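Local structure of transferrin binding protein B (3PQU) at residues P49-A54 against S180-S185; V471-K476 against A496-N501. The protein probably binds host transferrin at the bacterial surface as an outer-membrane lipoprotein that takes part in iron acquisition. One frame throughout, in Å; residues are numbered along the deposited sequence.

Contact 1: residues P49-A54 against S180-S185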
loop_
_atom_site.group_PDB
_atom_site.type_symbol
_atom_site.label_atom_id
_atom_site.label_comp_id
_atom_site.label_asym_id
_atom_site.label_seq_id
_atom_site.Cartn_x
_atom_site.Cartn_y
_atom_site.Cartn_z
ATOM N N PRO A 49 -10.580 18.995 13.591
ATOM C CA PRO A 49 -10.225 20.018 14.598
ATOM C C PRO A 49 -11.439 20.648 15.278
ATOM O O PRO A 49 -12.486 20.844 14.636
ATOM C CB PRO A 49 -9.465 21.079 13.777
ATOM C CG PRO A 49 -8.869 20.308 12.630
ATOM C CD PRO A 49 -9.958 19.286 12.280
ATOM N N ARG A 50 -11.282 20.945 16.572
ATOM C CA ARG A 50 -12.340 21.471 17.450
ATOM C C ARG A 50 -11.687 22.556 18.282
ATOM O O ARG A 50 -10.635 22.326 18.859
ATOM C CB ARG A 50 -12.833 20.359 18.398
ATOM C CG ARG A 50 -13.819 19.348 17.786
ATOM C CD ARG A 50 -13.618 17.934 18.324
ATOM N NE ARG A 50 -13.860 17.773 19.764
ATOM C CZ ARG A 50 -15.061 17.596 20.308
ATOM N NH1 ARG A 50 -16.158 17.581 19.552
ATOM N NH2 ARG A 50 -15.175 17.454 21.617
ATOM N N ARG A 51 -12.297 23.732 18.364
ATOM C CA ARG A 51 -11.682 24.826 19.133
ATOM C C ARG A 51 -11.793 24.583 20.635
ATOM O O ARG A 51 -12.815 24.108 21.108
ATOM C CB ARG A 51 -12.313 26.173 18.789
ATOM C CG ARG A 51 -11.540 27.369 19.362
ATOM C CD ARG A 51 -12.077 28.665 18.798
ATOM N NE ARG A 51 -13.481 28.890 19.151
ATOM C CZ ARG A 51 -13.867 29.545 20.243
ATOM N NH1 ARG A 51 -12.957 30.008 21.085
ATOM N NH2 ARG A 51 -15.155 29.720 20.503
ATOM N N ASN A 52 -10.732 24.874 21.380
ATOM C CA ASN A 52 -10.811 24.838 22.832
ATOM C C ASN A 52 -11.485 26.121 23.271
ATOM O O ASN A 52 -10.919 27.213 23.122
ATOM C CB ASN A 52 -9.417 24.751 23.473
ATOM C CG ASN A 52 -9.487 24.614 24.991
ATOM O OD1 ASN A 52 -10.584 24.595 25.567
ATOM N ND2 ASN A 52 -8.323 24.523 25.648
ATOM N N ARG A 53 -12.677 25.988 23.833
ATOM C CA ARG A 53 -13.445 27.143 24.299
ATOM C C ARG A 53 -13.224 27.535 25.773
ATOM O O ARG A 53 -13.847 28.485 26.269
ATOM C CB ARG A 53 -14.927 26.897 23.987
ATOM C CG ARG A 53 -15.133 26.672 22.467
ATOM C CD ARG A 53 -16.427 25.945 22.143
ATOM N NE ARG A 53 -17.564 26.644 22.725
ATOM C CZ ARG A 53 -18.818 26.216 22.666
ATOM N NH1 ARG A 53 -19.112 25.084 22.035
ATOM N NH2 ARG A 53 -19.778 26.926 23.244
ATOM N N ALA A 54 -12.330 26.823 26.463
ATOM C CA ALA A 54 -12.092 27.065 27.900
ATOM C C ALA A 54 -11.554 28.475 28.138
ATOM O O ALA A 54 -10.911 29.067 27.261
ATOM C CB ALA A 54 -11.140 26.025 28.474
ATOM N N SER A 180 -11.333 21.148 7.279
ATOM C CA SER A 180 -10.514 22.350 7.359
ATOM C C SER A 180 -9.820 22.384 8.707
ATOM O O SER A 180 -9.965 21.462 9.516
ATOM C CB SER A 180 -11.377 23.615 7.216
ATOM O OG SER A 180 -12.228 23.819 8.353
ATOM N N ASP A 181 -9.055 23.451 8.953
ATOM C CA ASP A 181 -8.649 23.769 10.309
ATOM C C ASP A 181 -9.681 24.724 10.903
ATOM O O ASP A 181 -10.693 25.018 10.274
ATOM C CB ASP A 181 -7.238 24.396 10.354
ATOM C CG ASP A 181 -7.154 25.732 9.612
ATOM O OD1 ASP A 181 -6.158 26.470 9.816
ATOM O OD2 ASP A 181 -8.075 26.022 8.816
ATOM N N VAL A 182 -9.419 25.229 12.103
ATOM C CA VAL A 182 -10.375 26.105 12.763
ATOM C C VAL A 182 -9.784 27.493 12.999
ATOM O O VAL A 182 -8.645 27.607 13.433
ATOM C CB VAL A 182 -10.844 25.481 14.097
ATOM C CG1 VAL A 182 -11.403 26.555 15.046
ATOM C CG2 VAL A 182 -11.889 24.367 13.837
ATOM N N LYS A 183 -10.547 28.537 12.674
ATOM C CA LYS A 183 -10.196 29.926 13.016
ATOM C C LYS A 183 -11.479 30.702 13.268
ATOM O O LYS A 183 -12.376 30.704 12.428
ATOM C CB LYS A 183 -9.489 30.630 11.837
ATOM C CG LYS A 183 -8.063 30.230 11.614
ATOM C CD LYS A 183 -7.532 30.834 10.333
ATOM C CE LYS A 183 -6.137 30.315 10.003
ATOM N NZ LYS A 183 -5.505 31.074 8.865
ATOM N N THR A 184 -11.565 31.400 14.386
ATOM C CA THR A 184 -12.767 32.179 14.662
ATOM C C THR A 184 -12.957 33.291 13.612
ATOM O O THR A 184 -14.061 33.801 13.428
ATOM C CB THR A 184 -12.736 32.793 16.078
ATOM O OG1 THR A 184 -11.520 33.529 16.241
ATOM C CG2 THR A 184 -12.817 31.704 17.145
ATOM N N SER A 185 -11.885 33.665 12.919
ATOM C CA SER A 185 -11.999 34.680 11.873
ATOM C C SER A 185 -12.656 34.165 10.578
ATOM O O SER A 185 -13.039 34.963 9.724
ATOM C CB SER A 185 -10.626 35.287 11.548
ATOM O OG SER A 185 -9.717 34.276 11.144
#

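Contact 2: residues V471-K476 against A496-N501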
loop_
_atom_site.group_PDB
_atom_site.type_symbol
_atom_site.label_atom_id
_atom_site.label_comp_id
_atom_site.label_asym_id
_atom_site.label_seq_id
_atom_site.Cartn_x
_atom_site.Cartn_y
_atom_site.Cartn_z
ATOM N N VAL A 471 19.135 -18.347 -19.943
ATOM C CA VAL A 471 17.932 -17.658 -20.376
ATOM C C VAL A 471 17.984 -17.386 -21.875
ATOM O O VAL A 471 18.893 -16.708 -22.361
ATOM C CB VAL A 471 17.726 -16.347 -19.592
ATOM C CG1 VAL A 471 16.566 -15.552 -20.173
ATOM C CG2 VAL A 471 17.475 -16.651 -18.118
ATOM N N ASN A 472 17.023 -17.942 -22.606
ATOM C CA ASN A 472 16.955 -17.750 -24.050
ATOM C C ASN A 472 15.744 -16.904 -24.407
ATOM O O ASN A 472 14.627 -17.415 -24.507
ATOM C CB ASN A 472 16.879 -19.093 -24.774
ATOM C CG ASN A 472 17.158 -18.975 -26.263
ATOM O OD1 ASN A 472 16.648 -18.081 -26.939
ATOM N ND2 ASN A 472 17.967 -19.896 -26.785
ATOM N N PHE A 473 15.970 -15.609 -24.595
ATOM C CA PHE A 473 14.886 -14.690 -24.905
ATOM C C PHE A 473 14.328 -14.951 -26.303
ATOM O O PHE A 473 13.169 -14.646 -26.582
ATOM C CB PHE A 473 15.343 -13.233 -24.755
ATOM C CG PHE A 473 15.628 -12.824 -23.331
ATOM C CD1 PHE A 473 14.591 -12.677 -22.413
ATOM C CD2 PHE A 473 16.929 -12.570 -22.910
ATOM C CE1 PHE A 473 14.847 -12.290 -21.091
ATOM C CE2 PHE A 473 17.200 -12.181 -21.590
ATOM C CZ PHE A 473 16.153 -12.041 -20.678
ATOM N N SER A 474 15.147 -15.538 -27.175
ATOM C CA SER A 474 14.706 -15.834 -28.537
ATOM C C SER A 474 13.579 -16.863 -28.589
ATOM O O SER A 474 12.501 -16.585 -29.122
ATOM C CB SER A 474 15.877 -16.267 -29.417
ATOM O OG SER A 474 16.519 -15.134 -29.971
ATOM N N ASP A 475 13.814 -18.047 -28.039
ATOM C CA ASP A 475 12.754 -19.050 -28.000
ATOM C C ASP A 475 12.102 -19.127 -26.625
ATOM O O ASP A 475 11.584 -20.172 -26.227
ATOM C CB ASP A 475 13.248 -20.422 -28.476
ATOM C CG ASP A 475 14.542 -20.836 -27.821
ATOM O OD1 ASP A 475 14.744 -20.488 -26.638
ATOM O OD2 ASP A 475 15.353 -21.517 -28.489
ATOM N N LYS A 476 12.142 -18.001 -25.915
ATOM C CA LYS A 476 11.412 -17.813 -24.662
ATOM C C LYS A 476 11.545 -18.978 -23.686
ATOM O O LYS A 476 10.546 -19.567 -23.271
ATOM C CB LYS A 476 9.935 -17.529 -24.945
ATOM C CG LYS A 476 9.697 -16.254 -25.732
ATOM C CD LYS A 476 10.236 -15.047 -24.980
ATOM C CE LYS A 476 10.066 -13.772 -25.788
ATOM N NZ LYS A 476 8.633 -13.485 -26.071
ATOM N N ALA A 496 11.247 -23.820 -17.419
ATOM C CA ALA A 496 10.163 -22.849 -17.414
ATOM C C ALA A 496 10.011 -22.123 -18.741
ATOM O O ALA A 496 10.872 -22.194 -19.615
ATOM C CB ALA A 496 10.352 -21.846 -16.274
ATOM N N THR A 497 8.899 -21.416 -18.877
ATOM C CA THR A 497 8.623 -20.669 -20.087
ATOM C C THR A 497 8.450 -19.188 -19.778
ATOM O O THR A 497 7.744 -18.805 -18.839
ATOM C CB THR A 497 7.370 -21.203 -20.795
ATOM O OG1 THR A 497 7.586 -22.567 -21.183
ATOM C CG2 THR A 497 7.064 -20.371 -22.027
ATOM N N ILE A 498 9.109 -18.355 -20.575
ATOM C CA ILE A 498 8.969 -16.915 -20.453
ATOM C C ILE A 498 7.657 -16.449 -21.063
ATOM O O ILE A 498 7.415 -16.623 -22.257
ATOM C CB ILE A 498 10.104 -16.181 -21.180
ATOM C CG1 ILE A 498 11.466 -16.628 -20.647
ATOM C CG2 ILE A 498 9.918 -14.676 -21.062
ATOM C CD1 ILE A 498 12.633 -15.940 -21.311
ATOM N N ASN A 499 6.807 -15.858 -20.238
ATOM C CA ASN A 499 5.607 -15.214 -20.731
ATOM C C ASN A 499 5.515 -13.830 -20.106
ATOM O O ASN A 499 5.428 -13.701 -18.882
ATOM C CB ASN A 499 4.368 -16.045 -20.398
ATOM C CG ASN A 499 3.123 -15.538 -21.098
ATOM O OD1 ASN A 499 3.164 -15.158 -22.269
ATOM N ND2 ASN A 499 2.004 -15.531 -20.382
ATOM N N GLY A 500 5.562 -12.801 -20.948
ATOM C CA GLY A 500 5.542 -11.424 -20.486
ATOM C C GLY A 500 6.849 -11.012 -19.827
ATOM O O GLY A 500 7.917 -11.100 -20.430
ATOM N N ASN A 501 6.767 -10.547 -18.584
ATOM C CA ASN A 501 7.963 -10.185 -17.840
ATOM C C ASN A 501 8.230 -11.151 -16.695
ATOM O O ASN A 501 8.922 -10.809 -15.738
ATOM C CB ASN A 501 7.873 -8.756 -17.324
ATOM C CG ASN A 501 6.591 -8.495 -16.560
ATOM O OD1 ASN A 501 5.849 -9.420 -16.246
ATOM N ND2 ASN A 501 6.324 -7.228 -16.262
#

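Contact 1: residues P49-A54 against S180-S185
R51 lies along the end of strand 170-183, where its side chain meets V182 and then T184 just past the strand. CB starts the contact, 3.9 Å from V182 CG1. With CG anti to the backbone N (chi1 -169°), the chain runs out extended as far as CD and then bends at chi3 (62°). The extended part sets CD, and the bend sets NE, against the T184 methyl: CG2 is 3.5 Å from R51 NE and equally close to CD, and CZ is a little farther off. The two side chains cross at about a right angle, and CG2 lies over one face of the guanidinium, nearest NE. R53 CG also lies against a face of this group, 3.6 Å above the plane and displaced toward the rim. The nitrogens bind beyond the contact, NH2 to N199 OD1 and NH1 to the carbonyl oxygen of D67, and these bonds help to hold the plane in its orientation.

Nearer the start of both segments, V182 divides its two methyls. While CG1 faces R51, CG2 reaches P49, 3.7 Å from P49 O and 4.1 Å from P49 CB. Beyond CB the ring turns to backbone: P49 CG lies 3.5 Å from S180 O, with D181 CA somewhat farther off. S180 OG is gripped by two bonds just ahead of V182, donating to D181 O over 2.7 Å and also bonding to A202 N.

P49 and R51 thus present alternate side chains of an extended, non-helical segment to V182 and T184, packing the loop after handle-sheet strand 43-47 against the end of barrel strand 170-183, a buried handle-to-barrel junction in the N-lobe of TbpB.

Contact 2: residues V471-K476 against A496-N501
A tight connection between antiparallel strands of the C-lobe barrel, leading from strand 467-472 into 477-482, folds here against strand 492-499, with I498 as the centre of the packing. The backbones join through a single hydrogen bond, from I498 N to K476 O at 3.3 Å; it is long but nearly straight (163° at the hydrogen), and the donor stands well above the carbonyl plane of K476.

I498 points toward the turn and spreads its branches over it. CG1 lies anti to the carbonyl carbon (chi1 -57°) and passes 3.8 Å from K476 C, carrying CD1 on toward V471 and F473. There CD1 comes 4.0 Å from F473 CD1, meeting the ring obliquely, and 4.1 Å from V471 CG1; both side chains cross that of I498 at about a right angle. V471 CG1 also lies over one face of the F473 ring, offset toward its rim, so the three side chains touch one another. The other branch, CG2, touches the aliphatic part of K476: the bend at chi2 (-60°) folds K476 CD back to 3.9 Å from I498 CG2. T497 CG2 also approaches K476 O.

Within the turn, N472 OD1 accepts from D475 N at 3.0 Å, an Asx motif that helps to close the backbone.

V471 and F473 pack on Y439 of strand 436-448, while I498 meets V478 of strand 477-482. F537 of strand 531-538 touches both V471 and I498, so this cluster draws together side chains from five strands of the barrel sheet and the turn itself.

In the fold
The two contacts lie on opposite sides of the chain's centre, their own centres 62 Å apart and their nearest atoms about 41 Å apart. They follow one another along the chain: contact 1 is complete before contact 2 begins, and they share no sheet. Contact 1 sets the loop leaving the five-stranded handle sheet of the N-lobe, after 43-47, against the end of barrel strand 170-183, over 126 residues of sequence. Contact 2 is local, within the C-lobe barrel sheet and across a separation of 20 residues. One therefore joins handle to barrel, the other lies within a single barrel, in a two-lobed protein whose regular structure is nearly all antiparallel strand.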